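Local coordinates for putative uncharacterized protein (Chaetomium thermophilum, PDB 5IJP) that probably acts as an inositol polyphosphate sensor, its SPX domain binding inositol hexakisphosphate in the control of cellular phosphate homeostasis, at residues A[144-147]-A[148-152]. Numbering follows the deposited sequence.
Sequences IIKK and HDKMT. With IHP (inositol hexakisphosphate), chain C.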
# COMPACT_ATOMS: atom_id res chain seq x y z
N ILE A 144 -8.17 7.73 9.36
CA ILE A 144 -7.68 8.00 10.72
C ILE A 144 -7.26 9.48 10.89
O ILE A 144 -7.43 10.02 11.99
CB ILE A 144 -6.58 6.98 11.17
CG1 ILE A 144 -6.52 6.85 12.71
CG2 ILE A 144 -5.20 7.25 10.57
CD1 ILE A 144 -7.44 5.78 13.30
N ILE A 145 -6.75 10.14 9.82
CA ILE A 145 -6.36 11.55 9.84
C ILE A 145 -7.62 12.43 9.95
O ILE A 145 -7.62 13.38 10.74
CB ILE A 145 -5.40 11.92 8.67
CG1 ILE A 145 -3.97 11.40 8.96
CG2 ILE A 145 -5.37 13.44 8.39
CD1 ILE A 145 -3.11 11.07 7.74
N LYS A 146 -8.70 12.08 9.21
CA LYS A 146 -9.97 12.80 9.26
C LYS A 146 -10.67 12.57 10.61
O LYS A 146 -11.36 13.46 11.09
CB LYS A 146 -10.89 12.42 8.09
CG LYS A 146 -11.80 13.57 7.66
CD LYS A 146 -13.09 13.09 7.03
CE LYS A 146 -14.01 14.25 6.74
NZ LYS A 146 -15.37 13.80 6.38
N LYS A 147 -10.46 11.38 11.22
CA LYS A 147 -10.99 11.00 12.53
C LYS A 147 -10.33 11.86 13.61
O LYS A 147 -11.00 12.27 14.56
CB LYS A 147 -10.75 9.51 12.80
CG LYS A 147 -11.58 8.93 13.95
CD LYS A 147 -11.15 7.51 14.31
CE LYS A 147 -11.94 6.43 13.61
NZ LYS A 147 -13.30 6.26 14.20
N HIS A 148 -9.02 12.14 13.45
CA HIS A 148 -8.21 12.97 14.35
C HIS A 148 -8.72 14.42 14.31
O HIS A 148 -8.92 15.02 15.36
CB HIS A 148 -6.72 12.89 13.95
CG HIS A 148 -5.84 13.89 14.65
ND1 HIS A 148 -5.56 15.12 14.09
CD2 HIS A 148 -5.19 13.79 15.83
CE1 HIS A 148 -4.77 15.73 14.95
NE2 HIS A 148 -4.51 14.97 16.01
N ASP A 149 -8.96 14.95 13.09
CA ASP A 149 -9.46 16.31 12.85
C ASP A 149 -10.89 16.52 13.38
O ASP A 149 -11.24 17.64 13.74
CB ASP A 149 -9.38 16.65 11.35
CG ASP A 149 -7.98 16.68 10.75
OD1 ASP A 149 -7.03 16.22 11.43
OD2 ASP A 149 -7.84 17.17 9.61
N LYS A 150 -11.70 15.44 13.42
CA LYS A 150 -13.08 15.46 13.89
C LYS A 150 -13.21 15.28 15.40
O LYS A 150 -14.06 15.93 16.01
CB LYS A 150 -13.93 14.41 13.15
CG LYS A 150 -14.41 14.87 11.77
CD LYS A 150 -15.07 13.74 10.97
CE LYS A 150 -16.54 13.54 11.28
NZ LYS A 150 -17.39 14.63 10.70
N MET A 151 -12.39 14.40 16.01
CA MET A 151 -12.42 14.11 17.45
C MET A 151 -11.71 15.16 18.30
O MET A 151 -12.30 15.65 19.27
CB MET A 151 -11.83 12.72 17.75
CG MET A 151 -12.76 11.58 17.45
SD MET A 151 -12.01 10.01 17.95
CE MET A 151 -13.33 8.90 17.57
N THR A 152 -10.45 15.49 17.97
CA THR A 152 -9.60 16.41 18.72
C THR A 152 -9.88 17.89 18.43
O THR A 152 -9.89 18.70 19.35
CB THR A 152 -8.11 16.07 18.52
OG1 THR A 152 -7.67 16.53 17.24
CG2 THR A 152 -7.81 14.58 18.68
C1 IHP C . -16.45 4.76 15.05
C2 IHP C . -17.03 4.22 13.75
C3 IHP C . -16.41 2.88 13.37
C4 IHP C . -16.50 1.87 14.50
C5 IHP C . -15.91 2.42 15.80
C6 IHP C . -16.56 3.75 16.18
O11 IHP C . -17.20 5.93 15.42
P1 IHP C . -16.70 7.38 15.98
O21 IHP C . -17.81 8.37 15.89
O31 IHP C . -16.24 7.13 17.42
O41 IHP C . -15.48 7.77 15.14
O12 IHP C . -16.75 5.17 12.70
P2 IHP C . -17.85 5.94 11.77
O22 IHP C . -18.14 7.26 12.48
O32 IHP C . -19.08 5.11 11.56
O42 IHP C . -17.13 6.26 10.45
O13 IHP C . -15.03 3.08 13.02
P3 IHP C . -14.29 2.98 11.59
O23 IHP C . -13.44 1.75 11.55
O33 IHP C . -15.37 2.99 10.50
O43 IHP C . -13.47 4.26 11.45
O14 IHP C . -15.76 0.69 14.13
P4 IHP C . -16.39 -0.69 13.47
O24 IHP C . -15.36 -1.17 12.45
O34 IHP C . -16.66 -1.69 14.54
O44 IHP C . -17.66 -0.29 12.70
O15 IHP C . -16.18 1.47 16.85
P5 IHP C . -15.23 0.53 17.72
O25 IHP C . -13.85 1.22 17.78
O35 IHP C . -15.07 -0.77 16.94
O45 IHP C . -15.82 0.32 19.08
O16 IHP C . -15.85 4.28 17.32
P6 IHP C . -15.99 4.09 18.90
O26 IHP C . -17.11 3.06 19.14
O36 IHP C . -16.27 5.41 19.55
O46 IHP C . -14.67 3.47 19.37
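Lys147 and Met151, one turn apart on helix 110-151, run side by side toward the same inositol hexakisphosphate, joined at the backbone by the bond from Met151 N to Lys147 O (2.9 Å). Met151 is extended beyond CG, and its terminal CE lies 4.0 Å from Lys147 CG, so the thioether flanks the aliphatic part of the lysine. Lys147 sets out with CG trans to its own N (chi1 -165°), then bends at chi3 and chi4, which carries the ammonium to the ligand: NZ gives O41 a 2.8 Å hydrogen bond and O43 a weak one of 3.4 Å. These oxygens belong to two different phosphates, so the ammonium holds one firmly and reaches the second only weakly, while Met151 CE touches the first.

About a quarter-turn round the helix from Lys147, His148 packs among protein side chains. His148 ND1 donates to Asp149 OD1 at 3.2 Å, nearly straight and in the ring plane, and NE2 bonds Glu55, so both nitrogens fix the rotation of the imidazole. Thr152 OG1 sits 3.7 Å above the ring centre and bonds His148 O at 2.7 Å; Thr152 N reaches that oxygen from the opposite face of its carbonyl plane. Phe58 meets the ring nearly parallel, Trp50 almost at right angles. Asp149 OD1 also accepts from Leu156 N, tying Asp149 to the chain that follows the helix.

Lys147 and Met151 meet the ligand, while His148 is buried against Trp50 and Phe58. Together with Tyr22, Lys26 and Lys30 of helix 22-30, Lys147 helps form the basic inositol phosphate pocket of the SPX domain, set on its helical bundle.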